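Local coordinates for protein adhesin (Streptococcus sanguinis SK1 = NCTC 7863, PDB 6VT2) that binds sialylated glycans through tandem Siglec-like modules and so probably helps the bacterium attach to host surfaces, at residues A[327-332]-A[391-396]; A[334-339]-A[350-355]; A[366-371]-A[378-383]. One frame throughout, in Å; residues are numbered along the deposited sequence.

Contact 1. Residues A[327-332]-A[391-396]; sequences YTPNNP and SRDTIT. With CA (calcium ion), chain G.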
loop_
_atom_site.group_PDB
_atom_site.type_symbol
_atom_site.label_atom_id
_atom_site.label_comp_id
_atom_site.label_asym_id
_atom_site.label_seq_id
_atom_site.Cartn_x
_atom_site.Cartn_y
_atom_site.Cartn_z
ATOM N N TYR A 327 18.917 35.327 -3.076
ATOM C CA TYR A 327 20.358 35.398 -3.241
ATOM C C TYR A 327 20.946 36.436 -2.313
ATOM O O TYR A 327 20.426 37.541 -2.207
ATOM C CB TYR A 327 20.717 35.820 -4.701
ATOM C CG TYR A 327 20.342 34.722 -5.651
ATOM C CD1 TYR A 327 20.932 33.464 -5.551
ATOM C CD2 TYR A 327 19.400 34.917 -6.634
ATOM C CE1 TYR A 327 20.566 32.438 -6.384
ATOM C CE2 TYR A 327 19.011 33.900 -7.440
ATOM C CZ TYR A 327 19.605 32.662 -7.340
ATOM O OH TYR A 327 19.232 31.602 -8.163
ATOM N N THR A 328 22.085 36.104 -1.713
ATOM C CA THR A 328 22.876 37.041 -0.927
ATOM C C THR A 328 24.288 37.003 -1.483
ATOM O O THR A 328 24.914 35.926 -1.451
ATOM C CB THR A 328 22.872 36.618 0.529
ATOM O OG1 THR A 328 21.528 36.689 0.998
ATOM C CG2 THR A 328 23.717 37.549 1.349
ATOM N N PRO A 329 24.800 38.133 -1.987
ATOM C CA PRO A 329 26.184 38.156 -2.462
ATOM C C PRO A 329 27.174 37.834 -1.358
ATOM O O PRO A 329 27.007 38.247 -0.211
ATOM C CB PRO A 329 26.362 39.581 -2.992
ATOM C CG PRO A 329 24.981 40.071 -3.201
ATOM C CD PRO A 329 24.100 39.410 -2.230
ATOM N N ASN A 330 28.228 37.120 -1.759
ATOM C CA ASN A 330 29.461 37.008 -0.984
ATOM C C ASN A 330 30.328 38.221 -1.216
ATOM O O ASN A 330 30.367 38.775 -2.313
ATOM C CB ASN A 330 30.236 35.773 -1.377
ATOM C CG ASN A 330 29.456 34.489 -1.063
ATOM O OD1 ASN A 330 28.695 34.427 -0.103
ATOM N ND2 ASN A 330 29.608 33.521 -1.890
ATOM N N ASN A 331 30.980 38.650 -0.147
ATOM C CA ASN A 331 31.906 39.744 -0.245
ATOM C C ASN A 331 33.193 39.283 -0.882
ATOM O O ASN A 331 33.536 38.111 -0.827
ATOM C CB ASN A 331 32.171 40.283 1.141
ATOM C CG ASN A 331 30.933 40.809 1.776
ATOM O OD1 ASN A 331 30.611 40.509 2.941
ATOM N ND2 ASN A 331 30.209 41.584 1.036
ATOM N N PRO A 332 33.946 40.195 -1.471
ATOM C CA PRO A 332 35.243 39.816 -2.046
ATOM C C PRO A 332 36.246 39.391 -0.988
ATOM O O PRO A 332 36.171 39.783 0.176
ATOM C CB PRO A 332 35.705 41.088 -2.759
ATOM C CG PRO A 332 34.989 42.135 -2.174
ATOM C CD PRO A 332 33.638 41.616 -1.668
ATOM N N SER A 391 15.351 44.150 -8.658
ATOM C CA SER A 391 15.867 42.946 -8.049
ATOM C C SER A 391 17.372 43.093 -7.981
ATOM O O SER A 391 18.083 42.773 -8.944
ATOM C CB SER A 391 15.456 41.734 -8.865
ATOM O OG SER A 391 15.824 40.558 -8.199
ATOM N N ARG A 392 17.835 43.529 -6.813
ATOM C CA ARG A 392 19.205 44.011 -6.694
ATOM C C ARG A 392 19.704 43.756 -5.288
ATOM O O ARG A 392 18.917 43.530 -4.356
ATOM C CB ARG A 392 19.290 45.508 -7.011
ATOM C CG ARG A 392 18.888 45.836 -8.401
ATOM C CD ARG A 392 19.051 47.356 -8.693
ATOM N NE ARG A 392 18.553 47.548 -10.014
ATOM C CZ ARG A 392 19.015 48.406 -10.898
ATOM N NH1 ARG A 392 20.013 49.236 -10.555
ATOM N NH2 ARG A 392 18.510 48.424 -12.098
ATOM N N ASP A 393 21.035 43.809 -5.144
ATOM C CA ASP A 393 21.685 43.815 -3.851
ATOM C C ASP A 393 22.774 44.857 -3.964
ATOM O O ASP A 393 23.155 45.251 -5.067
ATOM C CB ASP A 393 22.248 42.463 -3.460
ATOM C CG ASP A 393 21.203 41.516 -2.880
ATOM O OD1 ASP A 393 20.423 41.969 -2.038
ATOM O OD2 ASP A 393 21.203 40.329 -3.197
ATOM N N THR A 394 23.237 45.333 -2.821
ATOM C CA THR A 394 24.342 46.278 -2.761
ATOM C C THR A 394 25.436 45.671 -1.909
ATOM O O THR A 394 25.170 45.151 -0.818
ATOM C CB THR A 394 23.901 47.601 -2.171
ATOM O OG1 THR A 394 22.906 48.196 -3.000
ATOM C CG2 THR A 394 25.166 48.558 -2.091
ATOM N N ILE A 395 26.652 45.681 -2.401
ATOM C CA ILE A 395 27.813 45.364 -1.539
ATOM C C ILE A 395 28.436 46.724 -1.203
ATOM O O ILE A 395 28.817 47.406 -2.098
ATOM C CB ILE A 395 28.793 44.471 -2.257
ATOM C CG1 ILE A 395 28.107 43.218 -2.796
ATOM C CG2 ILE A 395 29.995 44.157 -1.417
ATOM C CD1 ILE A 395 28.974 42.403 -3.653
ATOM N N THR A 396 28.544 47.048 0.063
ATOM C CA THR A 396 29.018 48.381 0.463
ATOM C C THR A 396 30.516 48.527 0.232
ATOM O O THR A 396 31.190 47.579 0.215
ATOM C CB THR A 396 28.587 48.664 1.899
ATOM O OG1 THR A 396 29.115 47.615 2.691
ATOM C CG2 THR A 396 27.094 48.713 2.024
HETATM CA CA CA G . 19.413 39.687 -1.692
HETATM O O HOH W 1 18.966 38.250 0.297
HETATM O O HOH W 2 17.868 41.039 -0.422
HETATM O O HOH W 3 21.004 39.907 0.021
#

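Contact 2. Residues A[334-339]-A[350-355]; sequences SLTGVL and TAIEEK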
loop_
_atom_site.group_PDB
_atom_site.type_symbol
_atom_site.label_atom_id
_atom_site.label_comp_id
_atom_site.label_asym_id
_atom_site.label_seq_id
_atom_site.Cartn_x
_atom_site.Cartn_y
_atom_site.Cartn_z
ATOM N N SER A 334 39.347 39.970 -0.703
ATOM C CA SER A 334 40.225 41.030 -0.243
ATOM C C SER A 334 39.656 42.349 -0.727
ATOM O O SER A 334 38.847 42.412 -1.663
ATOM C CB SER A 334 41.670 40.865 -0.721
ATOM O OG SER A 334 41.705 40.886 -2.106
ATOM N N LEU A 335 40.030 43.394 -0.007
ATOM C CA LEU A 335 39.743 44.741 -0.448
ATOM C C LEU A 335 40.677 45.101 -1.578
ATOM O O LEU A 335 41.691 44.461 -1.807
ATOM C CB LEU A 335 39.900 45.724 0.691
ATOM C CG LEU A 335 39.139 45.388 1.950
ATOM C CD1 LEU A 335 39.453 46.436 2.993
ATOM C CD2 LEU A 335 37.646 45.330 1.707
ATOM N N THR A 336 40.268 46.103 -2.342
ATOM C CA THR A 336 41.037 46.639 -3.454
ATOM C C THR A 336 41.516 48.034 -3.100
ATOM O O THR A 336 40.730 48.865 -2.642
ATOM C CB THR A 336 40.179 46.693 -4.698
ATOM O OG1 THR A 336 39.835 45.336 -5.024
ATOM C CG2 THR A 336 40.842 47.296 -5.868
ATOM N N GLY A 337 42.818 48.251 -3.226
ATOM C CA GLY A 337 43.386 49.543 -2.885
ATOM C C GLY A 337 42.885 50.582 -3.844
ATOM O O GLY A 337 42.930 50.393 -5.063
ATOM N N VAL A 338 42.486 51.715 -3.309
ATOM C CA VAL A 338 42.033 52.833 -4.123
ATOM C C VAL A 338 42.789 54.077 -3.707
ATOM O O VAL A 338 42.964 54.340 -2.513
ATOM C CB VAL A 338 40.522 53.077 -4.057
ATOM C CG1 VAL A 338 39.782 51.781 -4.561
ATOM C CG2 VAL A 338 40.053 53.531 -2.755
ATOM N N LEU A 339 43.203 54.866 -4.702
ATOM C CA LEU A 339 43.896 56.099 -4.395
ATOM C C LEU A 339 42.975 57.210 -3.922
ATOM O O LEU A 339 43.394 58.096 -3.186
ATOM C CB LEU A 339 44.657 56.543 -5.635
ATOM C CG LEU A 339 45.740 55.603 -6.123
ATOM C CD1 LEU A 339 46.271 56.086 -7.478
ATOM C CD2 LEU A 339 46.853 55.525 -5.083
ATOM N N THR A 350 37.383 47.809 -12.173
ATOM C CA THR A 350 37.584 46.505 -12.792
ATOM C C THR A 350 38.108 45.482 -11.812
ATOM O O THR A 350 37.634 44.335 -11.792
ATOM C CB THR A 350 38.540 46.664 -13.971
ATOM O OG1 THR A 350 37.943 47.602 -14.873
ATOM C CG2 THR A 350 38.706 45.373 -14.674
ATOM N N ALA A 351 39.069 45.870 -10.974
ATOM C CA ALA A 351 39.620 44.921 -10.034
ATOM C C ALA A 351 38.575 44.491 -9.025
ATOM O O ALA A 351 38.554 43.321 -8.620
ATOM C CB ALA A 351 40.804 45.542 -9.288
ATOM N N ILE A 352 37.724 45.431 -8.584
ATOM C CA ILE A 352 36.676 45.097 -7.617
ATOM C C ILE A 352 35.680 44.148 -8.247
ATOM O O ILE A 352 35.259 43.139 -7.649
ATOM C CB ILE A 352 35.991 46.362 -7.082
ATOM C CG1 ILE A 352 36.900 47.104 -6.109
ATOM C CG2 ILE A 352 34.701 46.004 -6.383
ATOM C CD1 ILE A 352 36.407 48.474 -5.833
ATOM N N GLU A 353 35.266 44.487 -9.460
ATOM C CA GLU A 353 34.287 43.645 -10.102
ATOM C C GLU A 353 34.812 42.220 -10.197
ATOM O O GLU A 353 34.063 41.281 -9.942
ATOM C CB GLU A 353 33.921 44.173 -11.471
ATOM C CG GLU A 353 32.768 43.345 -12.052
ATOM C CD GLU A 353 32.337 43.704 -13.440
ATOM O OE1 GLU A 353 31.827 42.776 -14.124
ATOM O OE2 GLU A 353 32.499 44.881 -13.842
ATOM N N GLU A 354 36.104 42.041 -10.502
ATOM C CA GLU A 354 36.653 40.696 -10.657
ATOM C C GLU A 354 36.627 39.945 -9.336
ATOM O O GLU A 354 36.355 38.738 -9.291
ATOM C CB GLU A 354 38.081 40.763 -11.213
ATOM C CG GLU A 354 38.838 39.470 -11.170
ATOM C CD GLU A 354 38.085 38.337 -11.842
ATOM O OE1 GLU A 354 38.383 37.159 -11.502
ATOM O OE2 GLU A 354 37.221 38.621 -12.717
ATOM N N LYS A 355 36.930 40.628 -8.254
ATOM C CA LYS A 355 36.927 39.960 -6.969
ATOM C C LYS A 355 35.519 39.607 -6.542
ATOM O O LYS A 355 35.305 38.550 -5.927
ATOM C CB LYS A 355 37.559 40.835 -5.919
ATOM C CG LYS A 355 39.077 41.064 -6.111
ATOM C CD LYS A 355 39.673 41.910 -5.016
ATOM C CE LYS A 355 41.097 42.139 -5.285
ATOM N NZ LYS A 355 41.799 42.889 -4.168
#

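Contact 3. Residues A[366-371]-A[378-383]; sequences NNVQYV and VTVIYP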
loop_
_atom_site.group_PDB
_atom_site.type_symbol
_atom_site.label_atom_id
_atom_site.label_comp_id
_atom_site.label_asym_id
_atom_site.label_seq_id
_atom_site.Cartn_x
_atom_site.Cartn_y
_atom_site.Cartn_z
ATOM N N ASN A 366 24.616 32.956 -12.867
ATOM C CA ASN A 366 25.727 33.192 -13.753
ATOM C C ASN A 366 25.497 34.408 -14.617
ATOM O O ASN A 366 26.463 34.901 -15.212
ATOM C CB ASN A 366 25.974 32.004 -14.645
ATOM C CG ASN A 366 26.401 30.757 -13.875
ATOM O OD1 ASN A 366 27.128 30.814 -12.896
ATOM N ND2 ASN A 366 25.935 29.650 -14.303
ATOM N N ASN A 367 24.238 34.885 -14.701
ATOM C CA ASN A 367 23.907 36.084 -15.493
ATOM C C ASN A 367 23.538 37.274 -14.606
ATOM O O ASN A 367 22.833 38.121 -15.014
ATOM C CB ASN A 367 22.874 35.803 -16.571
ATOM C CG ASN A 367 21.554 35.338 -16.027
ATOM O OD1 ASN A 367 21.511 34.809 -14.964
ATOM N ND2 ASN A 367 20.525 35.467 -16.818
ATOM N N VAL A 368 24.131 37.342 -13.426
ATOM C CA VAL A 368 24.026 38.599 -12.639
ATOM C C VAL A 368 24.896 39.648 -13.311
ATOM O O VAL A 368 25.858 39.316 -13.970
ATOM C CB VAL A 368 24.472 38.521 -11.172
ATOM C CG1 VAL A 368 23.331 37.939 -10.449
ATOM C CG2 VAL A 368 25.814 37.857 -10.997
ATOM N N GLN A 369 24.547 40.889 -13.062
ATOM C CA GLN A 369 25.346 42.010 -13.553
ATOM C C GLN A 369 25.894 42.716 -12.308
ATOM O O GLN A 369 25.204 42.827 -11.370
ATOM C CB GLN A 369 24.529 42.961 -14.409
ATOM C CG GLN A 369 24.186 42.401 -15.763
ATOM C CD GLN A 369 25.243 42.551 -16.833
ATOM O OE1 GLN A 369 26.393 42.818 -16.582
ATOM N NE2 GLN A 369 24.877 42.251 -18.063
ATOM N N TYR A 370 27.152 43.086 -12.337
ATOM C CA TYR A 370 27.755 43.901 -11.308
ATOM C C TYR A 370 27.999 45.304 -11.865
ATOM O O TYR A 370 28.476 45.483 -13.010
ATOM C CB TYR A 370 29.051 43.276 -10.874
ATOM C CG TYR A 370 28.925 41.904 -10.341
ATOM C CD1 TYR A 370 28.248 41.640 -9.167
ATOM C CD2 TYR A 370 29.493 40.852 -10.993
ATOM C CE1 TYR A 370 28.202 40.376 -8.663
ATOM C CE2 TYR A 370 29.417 39.597 -10.518
ATOM C CZ TYR A 370 28.738 39.369 -9.343
ATOM O OH TYR A 370 28.625 38.156 -8.836
ATOM N N VAL A 371 27.657 46.294 -11.086
ATOM C CA VAL A 371 28.013 47.667 -11.429
ATOM C C VAL A 371 28.821 48.203 -10.263
ATOM O O VAL A 371 28.313 48.297 -9.144
ATOM C CB VAL A 371 26.787 48.552 -11.696
ATOM C CG1 VAL A 371 27.200 49.946 -12.014
ATOM C CG2 VAL A 371 25.959 47.967 -12.838
ATOM N N VAL A 378 29.144 48.121 -4.867
ATOM C CA VAL A 378 28.820 47.300 -6.002
ATOM C C VAL A 378 27.330 47.054 -5.983
ATOM O O VAL A 378 26.783 46.587 -4.981
ATOM C CB VAL A 378 29.591 45.982 -6.001
ATOM C CG1 VAL A 378 29.164 45.177 -7.273
ATOM C CG2 VAL A 378 31.036 46.223 -6.020
ATOM N N THR A 379 26.672 47.422 -7.064
ATOM C CA THR A 379 25.278 47.058 -7.267
ATOM C C THR A 379 25.232 45.731 -7.996
ATOM O O THR A 379 25.825 45.593 -9.056
ATOM C CB THR A 379 24.555 48.098 -8.096
ATOM O OG1 THR A 379 24.724 49.354 -7.451
ATOM C CG2 THR A 379 23.059 47.773 -8.165
ATOM N N VAL A 380 24.520 44.775 -7.419
ATOM C CA VAL A 380 24.321 43.470 -7.995
ATOM C C VAL A 380 22.910 43.478 -8.561
ATOM O O VAL A 380 21.939 43.694 -7.830
ATOM C CB VAL A 380 24.472 42.393 -6.929
ATOM C CG1 VAL A 380 24.251 41.036 -7.476
ATOM C CG2 VAL A 380 25.841 42.469 -6.256
ATOM N N ILE A 381 22.793 43.238 -9.862
ATOM C CA ILE A 381 21.504 43.271 -10.536
ATOM C C ILE A 381 21.174 41.881 -11.052
ATOM O O ILE A 381 21.894 41.318 -11.887
ATOM C CB ILE A 381 21.524 44.292 -11.675
ATOM C CG1 ILE A 381 21.980 45.688 -11.151
ATOM C CG2 ILE A 381 20.208 44.309 -12.327
ATOM C CD1 ILE A 381 22.109 46.690 -12.282
ATOM N N TYR A 382 20.103 41.329 -10.526
ATOM C CA TYR A 382 19.683 39.990 -10.872
ATOM C C TYR A 382 18.865 40.049 -12.131
ATOM O O TYR A 382 18.352 41.098 -12.507
ATOM C CB TYR A 382 18.848 39.411 -9.743
ATOM C CG TYR A 382 19.646 39.250 -8.509
ATOM C CD1 TYR A 382 20.500 38.177 -8.383
ATOM C CD2 TYR A 382 19.567 40.172 -7.486
ATOM C CE1 TYR A 382 21.300 38.037 -7.286
ATOM C CE2 TYR A 382 20.352 40.014 -6.368
ATOM C CZ TYR A 382 21.216 38.993 -6.294
ATOM O OH TYR A 382 22.033 38.845 -5.200
ATOM N N PRO A 383 18.781 38.943 -12.848
ATOM C CA PRO A 383 18.240 38.997 -14.209
ATOM C C PRO A 383 16.728 39.219 -14.293
ATOM O O PRO A 383 16.218 39.392 -15.396
ATOM C CB PRO A 383 18.680 37.653 -14.800
ATOM C CG PRO A 383 19.067 36.833 -13.712
ATOM C CD PRO A 383 19.549 37.731 -12.609
HETATM O O HOH W 4 21.386 40.154 -14.262
#

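Contact 1. Residues A[327-332]-A[391-396]
Pro-329 faces Asp-393 with 7.4 Å between their CA atoms, and Asn-331 faces Ile-395 at a similar spacing; the loop 327-332 runs past strand 392-395 without a direct hydrogen bond. A calcium ion bridges them instead. Asp-393 grips it with both carboxylate oxygens, OD1 at 2.5 Å and OD2 at 2.4 Å, while the loop supplies the backbone O of Tyr-327, also 2.4 Å from the metal. Three waters and the O and OG1 of Thr-324 complete the shell; one water also bonds to Thr-328 OG1. The Tyr-382 hydroxyl bonds to OD2 as well, helping fix the carboxylate's rotation. Tyr-327 OH bonds to Glu-220 of the second Siglec-like region, placing this calcium site where that module meets the Rib-domain sheet.

The Pro-329 ring lies against the same aspartate, its CD 3.2 Å from Asp-393 OD2. Farther along, Ile-395 reaches CD1 to within 3.9 Å of Pro-329 CB. Its other branch, CG2, stands anti to the backbone N and meets Asn-331 ND2 at 3.6 Å.

Strand 392-395 is an outermost strand of a three-stranded antiparallel sheet, paired with strand 378-381, whose Val-380 touches both Pro-329 and Asp-393; helix 346-360 meets Ile-395 through Val-356 and Pro-332 through Lys-355.

Contact 2. Residues A[334-339]-A[350-355]
Strand-on-helix packing joins Thr-336 to Ile-352 and Lys-355 where the short strand 336-338 lies along one flank of helix 346-360. The two run nearly antiparallel, at 163°, with the axes of the short segments 9.0 Å apart at closest approach. Thr-336 and Ile-352 bring the backbones nearest, 6.2 Å between CA atoms.

Thr-336 points at the helix and divides its work between two branches. Its CG2 methyl, anti to the backbone N, rests 3.8 Å from Ala-351 CB, whereas OG1 turns toward the lysine. Next to these, the CG1 methylene of Ile-352 presses against Thr-336 CB at 3.6 Å. This small apolar patch belongs to an atypical Rib domain of the E-set clan, in which strand 336-338 pairs in parallel with strand 401-403. Ile-352 also reaches Val-401 of that second strand and Leu-344 in the loop leading into the helix.

Lys-355 handles the polar end. Fully extended beyond CG, its chain crosses the side chain of Thr-336, with CD and CE close to OG1, and delivers NZ to the residues leading into the strand. There the ammonium donates to Ser-334 OG at 2.9 Å. It makes two weak bonds, one to Leu-335 O at 2.8 Å and a longer one to Thr-336 OG1 at 3.3 Å. Three neutral oxygens from consecutive residues thus collect around the charge, probably stabilising it.

Contact 3. Residues A[366-371]-A[378-383]
Ile-381 O takes two hydrogen bonds: one from Gln-369 N at 2.9 Å and one from a water at 2.7 Å. That water also donates to Asn-367 O, 2.6 Å away, and so carries the link between the chains past the last direct backbone bond, into the loop. Gln-369 O accepts a nearly straight bond from Ile-381 N in return (174° at the hydrogen). Two residues on, Val-371 and Thr-379 form a second hydrogen-bonded pair, Val-371 N to Thr-379 O and Thr-379 N to Val-371 O, both 2.8 Å.

Between these pairs sits the non-hydrogen-bonded pair of Tyr-370 and Val-380, side by side and pointing the same way. Val-380 CG2 meets the tyrosine ring at its edge, in the ring plane, 3.9 Å from CD1. The Tyr-370 side chain also touches Val-356 and Asn-360 of helix 346-360. On the other face of the sheet, Val-371 CG2 and Ile-381 CD1 touch diagonally across the strands.

Toward the loop end, Val-368 CG1 comes within 3.5 Å of Tyr-382 CD1; chi1 at -81° puts this methyl beside the backbone N, where it lies alongside the Tyr-382 side chain. The Asn-367 side chain crosses that of Pro-383 at about a right angle, with OD1 and ND2 both close to the ring carbons CB and CG.

Alternating hydrogen-bonded and non-hydrogen-bonded pairs mark an antiparallel beta hairpin, here the outer strand and middle strand of the Rib domain's three-stranded sheet.

In the fold
Beyond strand 314-321 the chain reaches 327-332, the first half of contact 1, which closes only when 391-396 arrives, 59 residues on from Pro-332. All three contacts lie in the atypical Rib region, and contacts 2 and 3 are nested inside that loop, one after the other. Contact 2 closes first, bringing helix 346-360 back along strand 336-338; contact 3 then folds the hairpin 369-372/378-381. After a ten-residue connection strand 378-381 is followed by strand 392-395, its neighbour in the sheet, so contacts 1 and 3 share a sheet. The helix joins contact 2 to contact 3: Glu-353 touches Tyr-370, and Ile-352 meets Val-378 of the middle strand.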